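Side-chain contacts in ricin B lectin (Clostridium thermocellum, PDB 3VSF), which probably hydrolyses beta-1,3-galactan from the chain end, as a family 43 glycoside hydrolase joined to a galactose-binding ricin-type lectin domain: residues W137-G140 with G144-R147; L421-E426 with G432-Y437. All blocks are in the same frame, centred on the assembly; numbering follows the deposited sequence.

Overall arrangement
The two contacts lie in different domains, on opposite sides of the chain's centre. Contact 1 comes first along the chain and closes before contact 2 opens. It sits at one end of strands 131-138 and 147-153, the two inner strands of a four-stranded sheet, one blade of the family 43 beta-propeller. Contact 2 joins strands 420-423 and 432-437 in the ricin-type beta-trefoil. The centres are 47 Å apart and the nearest atoms about 35 Å, and the contacts share no strand or sheet. Contact 1 lies away from the galactose-binding residues, whereas contact 2 holds part of a galactose site. Sugar binding at contact 2 is thus spatially separate from the propeller, the probable hydrolytic domain.

Contact 1: W137-G140 with G144-R147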
loop_
_atom_site.group_PDB
_atom_site.type_symbol
_atom_site.label_atom_id
_atom_site.label_comp_id
_atom_site.label_asym_id
_atom_site.label_seq_id
_atom_site.Cartn_x
_atom_site.Cartn_y
_atom_site.Cartn_z
ATOM N N TRP A 137 18.925 -0.576 -14.433
ATOM C CA TRP A 137 20.144 0.166 -14.743
ATOM C C TRP A 137 19.951 1.144 -15.900
ATOM O O TRP A 137 19.292 0.827 -16.891
ATOM C CB TRP A 137 21.288 -0.801 -15.061
ATOM C CG TRP A 137 22.630 -0.137 -15.157
ATOM C CD1 TRP A 137 23.533 0.036 -14.148
ATOM C CD2 TRP A 137 23.223 0.440 -16.326
ATOM N NE1 TRP A 137 24.649 0.685 -14.616
ATOM C CE2 TRP A 137 24.484 0.944 -15.950
ATOM C CE3 TRP A 137 22.809 0.582 -17.654
ATOM C CZ2 TRP A 137 25.334 1.578 -16.855
ATOM C CZ3 TRP A 137 23.655 1.211 -18.550
ATOM C CH2 TRP A 137 24.903 1.701 -18.145
ATOM N N GLU A 138 20.533 2.332 -15.763
ATOM C CA GLU A 138 20.487 3.346 -16.811
ATOM C C GLU A 138 21.821 4.080 -16.926
ATOM O O GLU A 138 22.665 3.992 -16.035
ATOM C CB GLU A 138 19.351 4.340 -16.560
ATOM C CG GLU A 138 17.958 3.757 -16.749
ATOM C CD GLU A 138 17.686 3.337 -18.183
ATOM O OE1 GLU A 138 16.644 2.693 -18.428
ATOM O OE2 GLU A 138 18.510 3.655 -19.068
ATOM N N ASN A 139 22.003 4.806 -18.025
ATOM C CA ASN A 139 23.269 5.481 -18.304
ATOM C C ASN A 139 23.652 6.562 -17.300
ATOM O O ASN A 139 24.823 6.712 -16.958
ATOM C CB ASN A 139 23.258 6.079 -19.713
ATOM C CG ASN A 139 23.434 5.033 -20.792
ATOM O OD1 ASN A 139 24.023 3.977 -20.557
ATOM N ND2 ASN A 139 22.928 5.321 -21.985
ATOM N N GLY A 140 22.664 7.317 -16.835
ATOM C CA GLY A 140 22.928 8.488 -16.021
ATOM C C GLY A 140 22.954 9.706 -16.922
ATOM O O GLY A 140 23.035 10.843 -16.460
ATOM N N GLY A 144 17.927 5.349 -22.504
ATOM C CA GLY A 144 17.926 4.509 -23.686
ATOM C C GLY A 144 18.323 3.078 -23.383
ATOM O O GLY A 144 17.891 2.146 -24.061
ATOM N N GLN A 145 19.149 2.904 -22.357
ATOM C CA GLN A 145 19.614 1.580 -21.962
ATOM C C GLN A 145 18.685 0.961 -20.923
ATOM O O GLN A 145 19.033 0.864 -19.745
ATOM C CB GLN A 145 21.038 1.656 -21.407
ATOM C CG GLN A 145 22.038 2.318 -22.342
ATOM C CD GLN A 145 22.269 1.525 -23.614
ATOM O OE1 GLN A 145 22.135 0.302 -23.631
ATOM N NE2 GLN A 145 22.614 2.222 -24.690
ATOM N N ALA A 146 17.501 0.549 -21.361
ATOM C CA ALA A 146 16.542 -0.089 -20.469
ATOM C C ALA A 146 16.963 -1.526 -20.196
ATOM O O ALA A 146 16.490 -2.456 -20.848
ATOM C CB ALA A 146 15.151 -0.049 -21.072
ATOM N N ARG A 147 17.856 -1.703 -19.229
ATOM C CA ARG A 147 18.403 -3.021 -18.934
ATOM C C ARG A 147 18.303 -3.360 -17.451
ATOM O O ARG A 147 18.212 -2.473 -16.602
ATOM C CB ARG A 147 19.861 -3.104 -19.390
ATOM C CG ARG A 147 20.774 -2.098 -18.710
ATOM C CD ARG A 147 22.230 -2.293 -19.103
ATOM N NE ARG A 147 22.494 -1.940 -20.494
ATOM C CZ ARG A 147 23.701 -1.651 -20.971
ATOM N NH1 ARG A 147 24.755 -1.664 -20.166
ATOM N NH2 ARG A 147 23.855 -1.341 -22.251
#
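W137 and R147 lie side by side, their side chains pointing the same way from an antiparallel hydrogen-bonded pair. W137 N donates to R147 O at 3.0 Å, nearly straight at 168°. The indole swings out with CG anti to the backbone N (chi1 -170°), and its benzene side runs along the arginine. W137 CE3 meets R147 CD at 3.3 Å. Further out, W137 CZ3 sits over one face of the guanidinium, 3.5 Å from R147 NH1. The ring and guanidinium planes differ by only 16°.

Q145 CB comes to the indole edge, 3.9 Å from W137 CZ3. Q145 CG, not the Q145 amide, meets the N139 amide, near both OD1 and ND2, and is 3.1 Å from N139 OD1. N139 ND2 is bonded to N142 OD1 within the turn. The E138 chain bends at chi2 and brings its carboxylate up to Q145 O and A146, without a bond to that carbonyl; E138 OE1 is bonded to H136 NE2.

The chemistry implies a hairpin end joined by one backbone bond and by an arginine running beside the benzene part of the indole. The guanidinium is held by S165 OG at NH1 and only weakly by Q145 OE1 at NH2.

Contact 2: L421-E426 with G432-Y437; sequences LDVKDE and GVLIQY
The beta hairpin of strands 420-423 and 432-437 in the ricin-type beta-trefoil carries D422 and D425 of a galactose site. D422 and I435 form its antiparallel hydrogen-bonded pair. D422 N donates to I435 O at 2.7 Å, and I435 N returns the bond to D422 O at 2.7 Å and 179°. Beyond them K424 N reaches V433 O at 3.2 Å, a more bent bond.

D422, I435 and Y437 share one side. The D422 carboxylate is anti to the backbone N (chi1 -179°) and runs alongside both neighbours. Its OD1 lies 3.9 Å from I435 CG1. Its CB meets Y437 CB at 3.6 Å, and the carboxylate and phenol planes are turned 41° apart. I435 places CG1 between the backbone N and carbonyl carbon, which carries CD1 out to K424 CB at 4.0 Å. The lysine touches with this first carbon, while its end leads away.

On the other side L421, V423 and L434 make apolar contacts. V423 CG2 crosses to L434 CD1 at 3.9 Å, and L421 packs more loosely against the same leucine.

The D422 OD2 atom is hydrogen-bonded to Q445 NE2, which helps fix the carboxylate's rotation, and L421 O accepts from W447 NE1, so Q445 and W447 of a Q-x-W sequence both grip the strand. D422, D425, N440 and N444 bind beta-D-galactose in another structure of this protein; here D425 N is bonded to a glycerol. An aspartate on a hairpin strand, tied to the glutamine of a Q-x-W motif beside the sugar pocket, is typical of ricin-type beta-trefoil lectins.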
loop_
_atom_site.group_PDB
_atom_site.type_symbol
_atom_site.label_atom_id
_atom_site.label_comp_id
_atom_site.label_asym_id
_atom_site.label_seq_id
_atom_site.Cartn_x
_atom_site.Cartn_y
_atom_site.Cartn_z
ATOM N N LEU A 421 -17.214 5.491 8.914
ATOM C CA LEU A 421 -18.524 5.954 8.481
ATOM C C LEU A 421 -18.365 6.689 7.157
ATOM O O LEU A 421 -17.642 7.680 7.071
ATOM C CB LEU A 421 -19.144 6.876 9.532
ATOM C CG LEU A 421 -20.622 7.230 9.352
ATOM C CD1 LEU A 421 -21.484 5.977 9.382
ATOM C CD2 LEU A 421 -21.065 8.210 10.424
ATOM N N ASP A 422 -19.043 6.196 6.127
ATOM C CA ASP A 422 -18.832 6.692 4.774
ATOM C C ASP A 422 -20.144 7.006 4.062
ATOM O O ASP A 422 -21.110 6.252 4.161
ATOM C CB ASP A 422 -18.037 5.662 3.968
ATOM C CG ASP A 422 -17.760 6.116 2.549
ATOM O OD1 ASP A 422 -18.632 5.917 1.678
ATOM O OD2 ASP A 422 -16.667 6.665 2.305
ATOM N N VAL A 423 -20.169 8.125 3.344
ATOM C CA VAL A 423 -21.309 8.464 2.503
ATOM C C VAL A 423 -21.151 7.784 1.146
ATOM O O VAL A 423 -20.329 8.195 0.327
ATOM C CB VAL A 423 -21.439 9.983 2.301
ATOM C CG1 VAL A 423 -22.678 10.304 1.482
ATOM C CG2 VAL A 423 -21.485 10.695 3.644
ATOM N N LYS A 424 -21.942 6.739 0.924
ATOM C CA LYS A 424 -21.834 5.908 -0.274
ATOM C C LYS A 424 -21.634 6.707 -1.562
ATOM O O LYS A 424 -22.379 7.643 -1.851
ATOM C CB LYS A 424 -23.069 5.010 -0.398
ATOM C CG LYS A 424 -23.039 4.049 -1.576
ATOM C CD LYS A 424 -24.298 3.194 -1.607
ATOM C CE LYS A 424 -24.351 2.310 -2.843
ATOM N NZ LYS A 424 -23.229 1.332 -2.881
ATOM N N ASP A 425 -20.612 6.326 -2.326
ATOM C CA ASP A 425 -20.340 6.922 -3.632
ATOM C C ASP A 425 -20.193 8.442 -3.587
ATOM O O ASP A 425 -20.479 9.128 -4.569
ATOM C CB ASP A 425 -21.426 6.526 -4.636
ATOM C CG ASP A 425 -21.531 5.023 -4.818
ATOM O OD1 ASP A 425 -20.498 4.333 -4.687
ATOM O OD2 ASP A 425 -22.646 4.530 -5.092
ATOM N N GLU A 426 -19.743 8.959 -2.448
ATOM C CA GLU A 426 -19.541 10.395 -2.278
ATOM C C GLU A 426 -20.759 11.202 -2.717
ATOM O O GLU A 426 -20.627 12.248 -3.349
ATOM C CB GLU A 426 -18.300 10.860 -3.044
ATOM C CG GLU A 426 -16.988 10.347 -2.475
ATOM C CD GLU A 426 -15.782 10.862 -3.235
ATOM O OE1 GLU A 426 -15.757 10.728 -4.477
ATOM O OE2 GLU A 426 -14.859 11.406 -2.591
ATOM N N GLY A 432 -29.057 10.213 0.590
ATOM C CA GLY A 432 -27.835 9.478 0.320
ATOM C C GLY A 432 -27.481 8.542 1.459
ATOM O O GLY A 432 -27.182 8.982 2.569
ATOM N N VAL A 433 -27.514 7.244 1.178
ATOM C CA VAL A 433 -27.275 6.224 2.194
ATOM C C VAL A 433 -25.875 6.295 2.799
ATOM O O VAL A 433 -24.898 6.572 2.102
ATOM C CB VAL A 433 -27.516 4.811 1.623
ATOM C CG1 VAL A 433 -26.458 3.837 2.123
ATOM C CG2 VAL A 433 -28.916 4.329 1.969
ATOM N N LEU A 434 -25.790 6.048 4.103
ATOM C CA LEU A 434 -24.507 5.962 4.793
ATOM C C LEU A 434 -24.105 4.506 4.998
ATOM O O LEU A 434 -24.942 3.658 5.307
ATOM C CB LEU A 434 -24.566 6.683 6.141
ATOM C CG LEU A 434 -24.067 8.129 6.178
ATOM C CD1 LEU A 434 -24.724 8.962 5.090
ATOM C CD2 LEU A 434 -24.304 8.745 7.549
ATOM N N ILE A 435 -22.819 4.221 4.823
ATOM C CA ILE A 435 -22.301 2.870 4.987
ATOM C C ILE A 435 -20.999 2.894 5.772
ATOM O O ILE A 435 -20.471 3.961 6.083
ATOM C CB ILE A 435 -22.026 2.203 3.625
ATOM C CG1 ILE A 435 -20.952 2.981 2.861
ATOM C CG2 ILE A 435 -23.302 2.108 2.804
ATOM C CD1 ILE A 435 -20.629 2.405 1.499
ATOM N N GLN A 436 -20.488 1.713 6.101
ATOM C CA GLN A 436 -19.141 1.601 6.643
ATOM C C GLN A 436 -18.217 1.153 5.518
ATOM O O GLN A 436 -18.490 0.165 4.837
ATOM C CB GLN A 436 -19.089 0.616 7.813
ATOM C CG GLN A 436 -19.374 -0.830 7.439
ATOM C CD GLN A 436 -19.073 -1.791 8.572
ATOM O OE1 GLN A 436 -18.681 -1.378 9.664
ATOM N NE2 GLN A 436 -19.250 -3.081 8.317
ATOM N N TYR A 437 -17.132 1.890 5.309
ATOM C CA TYR A 437 -16.240 1.607 4.194
ATOM C C TYR A 437 -14.780 1.716 4.611
ATOM O O TYR A 437 -14.458 2.329 5.629
ATOM C CB TYR A 437 -16.530 2.560 3.032
ATOM C CG TYR A 437 -16.058 2.061 1.686
ATOM C CD1 TYR A 437 -16.740 1.050 1.021
ATOM C CD2 TYR A 437 -14.939 2.609 1.071
ATOM C CE1 TYR A 437 -16.316 0.592 -0.213
ATOM C CE2 TYR A 437 -14.507 2.157 -0.163
ATOM C CZ TYR A 437 -15.200 1.150 -0.800
ATOM O OH TYR A 437 -14.776 0.695 -2.029
#